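Local coordinates for ribokinase (Arabidopsis thaliana, PDB 6ILS), which phosphorylates D-ribose at O-5 with ATP and a divalent cation, feeding ribose 5-phosphate into nucleotide and amino-acid synthesis and the pentose phosphate pathway, at residues 3-8 against 136-141; 59-64 against 118-123; 263-268 against 277-282. All coordinates share one frame; numbering follows the deposited sequence.

The large sheet of this PfkB-family kinase ties contacts 1 and 2 together. Contact 1 pairs strands 5-8 and 138-143 in its interior; contact 2 sits on the next strand, 56-63, the centres about 18 Å apart, and is nested along the chain inside the loop that contact 1 closes. The two touch where Val8 CG1 packs on Trp121 CH2 at 3.9 Å. Contact 3 follows later in the chain, a helix pair whose first member, 257-270, packs on contact 1: Leu140 CD2 meets Ala266 CB at 3.6 Å. Contacts 2 and 3 lie on opposite sides of the chain's centre, their own centres about 29 Å apart. Contact 1 thus touches both of the others, while contact 3 lies nearer the bound ATP.

Contact 1: 3-8 against 136-141; sequences PPLVVV and AGIVLL
Leu5 and Leu140 meet tightly on one face of a parallel strand pair: the CD1 methyl of Leu5 presses on Leu140 CG at 3.5 Å, the two side chains crossing at about a right angle. The same methyl also reaches Ile138 CG2 at 3.7 Å. On the other face, Val6 turns CG2 onto Ala136 CB, 3.5 Å away, because its CG1 takes the place anti to the backbone N (chi1 177°) and CG2 is left beside that nitrogen. Between the two faces, main-chain bonds join the strands, from Val6 N to Ile138 O, from Leu140 N to Val6 O and from Val8 N to Leu140 O. Before the strands proper begin, Gly137 N adds a bond of 2.8 Å to Pro4 O. Gly137, having no side chain, lets Pro3 O come close to its CA. The pair lies inside the Rossmann-like sheet of the ribokinase fold. Strand 56-63 flanks 5-8, and strand 164-170 flanks 138-143; helix 257-270 packs on Ile138 and Leu140, while helix 147-158 lies against Val139 and Leu141 on the other face.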
loop_
_atom_site.group_PDB
_atom_site.type_symbol
_atom_site.label_atom_id
_atom_site.label_comp_id
_atom_site.label_asym_id
_atom_site.label_seq_id
_atom_site.Cartn_x
_atom_site.Cartn_y
_atom_site.Cartn_z
ATOM N N PRO B 3 -19.837 22.020 -21.421
ATOM C CA PRO B 3 -20.294 21.482 -20.138
ATOM C C PRO B 3 -19.583 20.168 -19.836
ATOM O O PRO B 3 -19.643 19.227 -20.620
ATOM C CB PRO B 3 -21.809 21.296 -20.339
ATOM C CG PRO B 3 -22.030 21.405 -21.824
ATOM C CD PRO B 3 -20.960 22.313 -22.329
ATOM N N PRO B 4 -18.877 20.129 -18.705
ATOM C CA PRO B 4 -17.893 19.076 -18.470
ATOM C C PRO B 4 -18.475 17.733 -18.103
ATOM O O PRO B 4 -19.603 17.634 -17.594
ATOM C CB PRO B 4 -17.082 19.625 -17.290
ATOM C CG PRO B 4 -18.065 20.475 -16.550
ATOM C CD PRO B 4 -18.883 21.133 -17.628
ATOM N N LEU B 5 -17.678 16.697 -18.359
ATOM C CA LEU B 5 -17.912 15.397 -17.742
ATOM C C LEU B 5 -17.576 15.515 -16.271
ATOM O O LEU B 5 -16.444 15.863 -15.900
ATOM C CB LEU B 5 -17.064 14.296 -18.393
ATOM C CG LEU B 5 -16.894 12.997 -17.587
ATOM C CD1 LEU B 5 -18.218 12.258 -17.477
ATOM C CD2 LEU B 5 -15.834 12.095 -18.229
ATOM N N VAL B 6 -18.555 15.238 -15.418
ATOM C CA VAL B 6 -18.294 15.256 -13.983
ATOM C C VAL B 6 -18.453 13.878 -13.371
ATOM O O VAL B 6 -19.520 13.269 -13.415
ATOM C CB VAL B 6 -19.206 16.249 -13.257
ATOM C CG1 VAL B 6 -18.940 16.187 -11.750
ATOM C CG2 VAL B 6 -18.968 17.631 -13.798
ATOM N N VAL B 7 -17.349 13.371 -12.830
ATOM C CA VAL B 7 -17.303 12.062 -12.214
ATOM C C VAL B 7 -17.289 12.235 -10.710
ATOM O O VAL B 7 -16.377 12.859 -10.155
ATOM C CB VAL B 7 -16.038 11.260 -12.652
ATOM C CG1 VAL B 7 -16.051 9.864 -12.046
ATOM C CG2 VAL B 7 -15.942 11.205 -14.196
ATOM N N VAL B 8 -18.307 11.701 -10.051
ATOM C CA VAL B 8 -18.335 11.694 -8.609
ATOM C C VAL B 8 -18.142 10.266 -8.170
ATOM O O VAL B 8 -18.926 9.380 -8.518
ATOM C CB VAL B 8 -19.658 12.265 -8.048
ATOM C CG1 VAL B 8 -19.579 12.331 -6.510
ATOM C CG2 VAL B 8 -19.922 13.651 -8.643
ATOM N N ALA B 136 -22.718 20.325 -15.031
ATOM C CA ALA B 136 -22.154 19.256 -15.857
ATOM C C ALA B 136 -22.861 19.127 -17.211
ATOM O O ALA B 136 -24.018 19.525 -17.359
ATOM C CB ALA B 136 -22.218 17.935 -15.116
ATOM N N GLY B 137 -22.157 18.571 -18.194
ATOM C CA GLY B 137 -22.784 18.094 -19.417
ATOM C C GLY B 137 -23.260 16.662 -19.263
ATOM O O GLY B 137 -24.190 16.230 -19.940
ATOM N N ILE B 138 -22.622 15.920 -18.360
ATOM C CA ILE B 138 -22.963 14.522 -18.121
ATOM C C ILE B 138 -22.289 14.100 -16.826
ATOM O O ILE B 138 -21.193 14.555 -16.525
ATOM C CB ILE B 138 -22.537 13.608 -19.314
ATOM C CG1 ILE B 138 -23.072 12.197 -19.132
ATOM C CG2 ILE B 138 -21.005 13.582 -19.499
ATOM C CD1 ILE B 138 -23.213 11.431 -20.445
ATOM N N VAL B 139 -22.956 13.279 -16.031
ATOM C CA VAL B 139 -22.423 12.898 -14.727
ATOM C C VAL B 139 -22.276 11.385 -14.626
ATOM O O VAL B 139 -23.178 10.654 -15.040
ATOM C CB VAL B 139 -23.338 13.428 -13.570
ATOM C CG1 VAL B 139 -22.897 12.873 -12.224
ATOM C CG2 VAL B 139 -23.332 14.939 -13.556
ATOM N N LEU B 140 -21.132 10.915 -14.103
ATOM C CA LEU B 140 -20.855 9.486 -13.949
ATOM C C LEU B 140 -20.667 9.127 -12.491
ATOM O O LEU B 140 -19.881 9.779 -11.808
ATOM C CB LEU B 140 -19.566 9.067 -14.696
ATOM C CG LEU B 140 -19.408 9.289 -16.183
ATOM C CD1 LEU B 140 -18.263 8.389 -16.739
ATOM C CD2 LEU B 140 -20.718 9.076 -16.915
ATOM N N LEU B 141 -21.382 8.094 -12.046
ATOM C CA LEU B 141 -21.313 7.542 -10.697
ATOM C C LEU B 141 -20.959 6.060 -10.757
ATOM O O LEU B 141 -21.181 5.406 -11.789
ATOM C CB LEU B 141 -22.670 7.730 -9.988
ATOM C CG LEU B 141 -23.272 9.129 -10.096
ATOM C CD1 LEU B 141 -24.722 9.131 -9.571
ATOM C CD2 LEU B 141 -22.406 10.184 -9.326
#

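Contact 2: 59-64 against 118-123; sequences VGRLGE and MKAWPE
Trp121 carries the side chain of Arg61 across one face of its indole, a cation-pi stack that pins the turn after helix 116-119 to strand 56-63 of the large ribokinase-fold sheet. Two parts of the arginine share that face. Its CG sits 3.8 Å from the centroid of the six-membered ring, close to the ring normal, as a CH-pi contact; farther out the guanidinium lies nearly flat on the same ring, the planes 26° apart, with Trp121 CZ3 beneath it toward the rim. Val59 O comes to the indole edge in the ring plane, 3.7 Å from Trp121 CH2; Gly60 CA approaches that carbon obliquely. The bend in the Arg61 chain at chi2 (-59°) folds the guanidinium back over the ring instead of letting it extend past it.

Several groups fix how the guanidinium is turned. Within its own strand, Arg61 NH1 donates to Gly60 O at 3.0 Å; the acceptor lies in the guanidinium plane, but the donor stands above the carbonyl plane. NH2 has a long, weak ion pair with Asp129. The indole is positioned in turn by Asn117, whose carbonyl takes a weak hydrogen bond from Trp121 NE1, and by Pro146 and Val8, which pack on the ring. Closer to the backbone, Ala120 points its methyl at Arg61, with CB to CB 3.9 Å apart. This contact is structural packing, with the Trp121 side chain about 13 Å from the bound ribose. One water completes the join at the guanidinium edge: it accepts from Arg61 NE at 2.9 Å and donates to Ala120 O at 3.1 Å.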
loop_
_atom_site.group_PDB
_atom_site.type_symbol
_atom_site.label_atom_id
_atom_site.label_comp_id
_atom_site.label_asym_id
_atom_site.label_seq_id
_atom_site.Cartn_x
_atom_site.Cartn_y
_atom_site.Cartn_z
ATOM N N VAL B 59 -14.925 14.558 -8.635
ATOM C CA VAL B 59 -15.366 14.891 -7.288
ATOM C C VAL B 59 -15.184 13.686 -6.378
ATOM O O VAL B 59 -15.803 12.625 -6.562
ATOM C CB VAL B 59 -16.842 15.339 -7.267
ATOM C CG1 VAL B 59 -17.278 15.684 -5.827
ATOM C CG2 VAL B 59 -17.050 16.494 -8.218
ATOM N N GLY B 60 -14.315 13.823 -5.387
ATOM C CA GLY B 60 -13.969 12.673 -4.591
ATOM C C GLY B 60 -13.305 13.097 -3.296
ATOM O O GLY B 60 -13.028 14.276 -3.104
ATOM N N ARG B 61 -13.041 12.117 -2.439
ATOM C CA ARG B 61 -12.447 12.342 -1.116
ATOM C C ARG B 61 -11.190 11.516 -0.957
ATOM O O ARG B 61 -11.213 10.303 -1.174
ATOM C CB ARG B 61 -13.430 11.976 -0.005
ATOM C CG ARG B 61 -14.642 12.883 0.063
ATOM C CD ARG B 61 -14.197 14.309 0.278
ATOM N NE ARG B 61 -15.320 15.230 0.394
ATOM C CZ ARG B 61 -15.811 15.923 -0.626
ATOM N NH1 ARG B 61 -15.289 15.781 -1.844
ATOM N NH2 ARG B 61 -16.829 16.753 -0.429
ATOM N N LEU B 62 -10.108 12.180 -0.554
ATOM C CA LEU B 62 -8.821 11.536 -0.348
ATOM C C LEU B 62 -8.364 11.713 1.088
ATOM O O LEU B 62 -8.806 12.640 1.757
ATOM C CB LEU B 62 -7.764 12.130 -1.279
ATOM C CG LEU B 62 -8.043 12.013 -2.770
ATOM C CD1 LEU B 62 -6.905 12.659 -3.539
ATOM C CD2 LEU B 62 -8.172 10.545 -3.116
ATOM N N GLY B 63 -7.482 10.833 1.558
ATOM C CA GLY B 63 -6.775 11.086 2.808
ATOM C C GLY B 63 -5.588 11.984 2.525
ATOM O O GLY B 63 -5.141 12.087 1.387
ATOM N N GLU B 64 -5.077 12.661 3.551
ATOM C CA GLU B 64 -3.871 13.459 3.384
ATOM C C GLU B 64 -2.686 12.536 3.626
ATOM O O GLU B 64 -2.075 12.565 4.698
ATOM C CB GLU B 64 -3.853 14.657 4.348
ATOM C CG GLU B 64 -4.880 15.744 4.015
ATOM C CD GLU B 64 -5.154 16.697 5.178
ATOM O OE1 GLU B 64 -4.370 16.695 6.146
ATOM O OE2 GLU B 64 -6.159 17.443 5.122
ATOM N N MET B 118 -15.575 6.093 1.503
ATOM C CA MET B 118 -16.815 5.723 2.182
ATOM C C MET B 118 -17.113 6.605 3.393
ATOM O O MET B 118 -18.270 6.736 3.798
ATOM C CB MET B 118 -16.762 4.261 2.623
ATOM C CG MET B 118 -16.848 3.250 1.494
ATOM S SD MET B 118 -18.352 3.391 0.525
ATOM C CE MET B 118 -19.594 2.781 1.666
ATOM N N LYS B 119 -16.084 7.227 3.962
ATOM C CA LYS B 119 -16.239 7.826 5.284
ATOM C C LYS B 119 -15.991 9.325 5.388
ATOM O O LYS B 119 -16.254 9.915 6.436
ATOM C CB LYS B 119 -15.330 7.079 6.265
ATOM C CG LYS B 119 -15.829 5.662 6.542
ATOM C CD LYS B 119 -14.835 4.854 7.358
ATOM C CE LYS B 119 -15.416 3.500 7.742
ATOM N NZ LYS B 119 -14.420 2.680 8.485
ATOM N N ALA B 120 -15.532 9.964 4.317
ATOM C CA ALA B 120 -15.160 11.373 4.406
ATOM C C ALA B 120 -16.115 12.323 3.708
ATOM O O ALA B 120 -15.765 13.472 3.452
ATOM C CB ALA B 120 -13.764 11.572 3.852
ATOM N N TRP B 121 -17.305 11.842 3.374
ATOM C CA TRP B 121 -18.300 12.678 2.729
ATOM C C TRP B 121 -19.188 13.343 3.777
ATOM O O TRP B 121 -19.440 12.761 4.820
ATOM C CB TRP B 121 -19.161 11.848 1.774
ATOM C CG TRP B 121 -18.413 11.268 0.597
ATOM C CD1 TRP B 121 -17.839 10.025 0.510
ATOM C CD2 TRP B 121 -18.168 11.912 -0.654
ATOM N NE1 TRP B 121 -17.242 9.866 -0.729
ATOM C CE2 TRP B 121 -17.441 11.005 -1.462
ATOM C CE3 TRP B 121 -18.502 13.162 -1.182
ATOM C CZ2 TRP B 121 -17.054 11.315 -2.763
ATOM C CZ3 TRP B 121 -18.102 13.471 -2.470
ATOM C CH2 TRP B 121 -17.383 12.543 -3.249
ATOM N N PRO B 122 -19.688 14.549 3.487
ATOM C CA PRO B 122 -20.621 15.136 4.455
ATOM C C PRO B 122 -21.938 14.371 4.472
ATOM O O PRO B 122 -22.278 13.706 3.487
ATOM C CB PRO B 122 -20.816 16.556 3.934
ATOM C CG PRO B 122 -20.685 16.404 2.450
ATOM C CD PRO B 122 -19.641 15.317 2.232
ATOM N N GLU B 123 -22.659 14.443 5.583
ATOM C CA GLU B 123 -23.967 13.820 5.680
ATOM C C GLU B 123 -24.889 14.391 4.601
ATOM O O GLU B 123 -25.638 13.660 3.953
ATOM C CB GLU B 123 -24.555 14.037 7.077
ATOM C CG GLU B 123 -26.055 13.777 7.169
ATOM C CD GLU B 123 -26.575 13.789 8.600
ATOM O OE1 GLU B 123 -25.750 13.734 9.539
ATOM O OE2 GLU B 123 -27.810 13.865 8.784
HETATM O O HOH W 1 -16.516 16.397 2.791
#

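Contact 3: 263-268 against 277-282; sequences AAFAVA and ECLRFA
Ala268 and Cys278 press together where helices 257-270 and 275-289 lie side by side, with Ala268 CB 3.6 Å from the sulfur SG. Small residues let the backbones come this close: the axes of the two segments approach to 7.9 Å, roughly antiparallel at 142°, and Ala264 CB rests on Ala282 CA at 3.8 Å. The rings of Phe265 and Phe281 fill in from the two flanks. Phe281 turns its edge to the other helix, setting CD2 only 3.3 Å from Ala264 O, while the same carbon also packs on Ala268 CB. With CG of Phe265 swung opposite the backbone N (chi1 179°), its ring reaches Cys278 CB through CE2 at 3.7 Å. Farther out on this ring the contacts lengthen: Leu279 CD2 is 4.1 Å from that CE2, and Cys278 SG hangs above the ring face at 5.0 Å from its centroid. An alanine at Phe265 would probably open a gap beside Cys278 CB and leave Leu279 CD2 without its partner on the facing helix. On the looser, more exposed side, Glu277 and Arg280 stay clear of helix 257-270; Arg280 NH2 bonds to Leu309 O, and Glu277 OE1 to Ser274 N. Strands 231-235 and 241-243 flank the Leu279 side, with Leu233 also touching Phe265, and helix 302-312 packs against Phe281.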
loop_
_atom_site.group_PDB
_atom_site.type_symbol
_atom_site.label_atom_id
_atom_site.label_comp_id
_atom_site.label_asym_id
_atom_site.label_seq_id
_atom_site.Cartn_x
_atom_site.Cartn_y
_atom_site.Cartn_z
ATOM N N ALA B 263 -16.720 5.402 -19.417
ATOM C CA ALA B 263 -16.369 6.809 -19.592
ATOM C C ALA B 263 -16.286 7.238 -21.060
ATOM O O ALA B 263 -16.656 8.371 -21.399
ATOM C CB ALA B 263 -15.038 7.121 -18.864
ATOM N N ALA B 264 -15.806 6.351 -21.935
ATOM C CA ALA B 264 -15.680 6.689 -23.358
ATOM C C ALA B 264 -17.069 6.801 -23.988
ATOM O O ALA B 264 -17.339 7.673 -24.817
ATOM C CB ALA B 264 -14.828 5.625 -24.103
ATOM N N PHE B 265 -17.959 5.909 -23.572
ATOM C CA PHE B 265 -19.352 6.004 -23.991
ATOM C C PHE B 265 -19.923 7.372 -23.592
ATOM O O PHE B 265 -20.569 8.043 -24.389
ATOM C CB PHE B 265 -20.167 4.862 -23.373
ATOM C CG PHE B 265 -21.626 4.895 -23.746
ATOM C CD1 PHE B 265 -22.525 5.691 -23.041
ATOM C CD2 PHE B 265 -22.097 4.118 -24.790
ATOM C CE1 PHE B 265 -23.876 5.722 -23.393
ATOM C CE2 PHE B 265 -23.446 4.152 -25.143
ATOM C CZ PHE B 265 -24.327 4.945 -24.440
ATOM N N ALA B 266 -19.672 7.787 -22.358
ATOM C CA ALA B 266 -20.186 9.074 -21.831
ATOM C C ALA B 266 -19.649 10.260 -22.630
ATOM O O ALA B 266 -20.387 11.165 -22.894
ATOM C CB ALA B 266 -19.856 9.205 -20.370
ATOM N N VAL B 267 -18.378 10.201 -23.003
ATOM C CA VAL B 267 -17.748 11.303 -23.771
ATOM C C VAL B 267 -18.398 11.353 -25.150
ATOM O O VAL B 267 -18.762 12.393 -25.568
ATOM C CB VAL B 267 -16.231 11.085 -23.878
ATOM C CG1 VAL B 267 -15.630 11.999 -24.918
ATOM C CG2 VAL B 267 -15.562 11.252 -22.531
ATOM N N ALA B 268 -18.570 10.201 -25.771
ATOM C CA ALA B 268 -19.202 10.172 -27.100
ATOM C C ALA B 268 -20.640 10.683 -26.994
ATOM O O ALA B 268 -21.063 11.419 -27.840
ATOM C CB ALA B 268 -19.172 8.781 -27.661
ATOM N N GLU B 277 -22.591 5.032 -32.698
ATOM C CA GLU B 277 -21.241 5.601 -32.653
ATOM C C GLU B 277 -20.684 5.592 -31.232
ATOM O O GLU B 277 -19.487 5.361 -31.046
ATOM C CB GLU B 277 -21.234 7.033 -33.198
ATOM C CG GLU B 277 -21.366 7.150 -34.723
ATOM C CD GLU B 277 -21.798 8.541 -35.199
ATOM O OE1 GLU B 277 -22.197 9.391 -34.367
ATOM O OE2 GLU B 277 -21.753 8.780 -36.426
ATOM N N CYS B 278 -21.545 5.856 -30.246
ATOM C CA CYS B 278 -21.136 5.829 -28.836
ATOM C C CYS B 278 -20.630 4.450 -28.439
ATOM O O CYS B 278 -19.577 4.328 -27.819
ATOM C CB CYS B 278 -22.288 6.237 -27.911
ATOM S SG CYS B 278 -22.711 7.970 -28.003
ATOM N N LEU B 279 -21.381 3.411 -28.791
ATOM C CA LEU B 279 -20.969 2.050 -28.484
ATOM C C LEU B 279 -19.658 1.672 -29.174
ATOM O O LEU B 279 -18.800 1.019 -28.581
ATOM C CB LEU B 279 -22.055 1.060 -28.889
ATOM C CG LEU B 279 -23.222 0.840 -27.924
ATOM C CD1 LEU B 279 -24.162 -0.219 -28.479
ATOM C CD2 LEU B 279 -22.728 0.409 -26.546
ATOM N N ARG B 280 -19.526 2.059 -30.438
ATOM C CA ARG B 280 -18.310 1.735 -31.189
ATOM C C ARG B 280 -17.092 2.388 -30.574
ATOM O O ARG B 280 -16.039 1.757 -30.425
ATOM C CB ARG B 280 -18.443 2.188 -32.652
ATOM C CG ARG B 280 -18.463 1.044 -33.648
ATOM C CD ARG B 280 -18.183 1.549 -35.069
ATOM N NE ARG B 280 -16.888 1.097 -35.569
ATOM C CZ ARG B 280 -16.131 1.793 -36.413
ATOM N NH1 ARG B 280 -16.525 2.986 -36.841
ATOM N NH2 ARG B 280 -14.965 1.310 -36.813
ATOM N N PHE B 281 -17.239 3.671 -30.259
ATOM C CA PHE B 281 -16.183 4.474 -29.647
ATOM C C PHE B 281 -15.762 3.898 -28.304
ATOM O O PHE B 281 -14.567 3.762 -28.019
ATOM C CB PHE B 281 -16.674 5.915 -29.517
ATOM C CG PHE B 281 -15.667 6.878 -28.982
ATOM C CD1 PHE B 281 -14.745 7.491 -29.838
ATOM C CD2 PHE B 281 -15.660 7.213 -27.633
ATOM C CE1 PHE B 281 -13.820 8.405 -29.345
ATOM C CE2 PHE B 281 -14.742 8.120 -27.134
ATOM C CZ PHE B 281 -13.806 8.722 -28.000
ATOM N N ALA B 282 -16.741 3.522 -27.484
ATOM C CA ALA B 282 -16.461 2.861 -26.208
ATOM C C ALA B 282 -15.723 1.538 -26.386
ATOM O O ALA B 282 -14.772 1.241 -25.659
ATOM C CB ALA B 282 -17.797 2.634 -25.411
#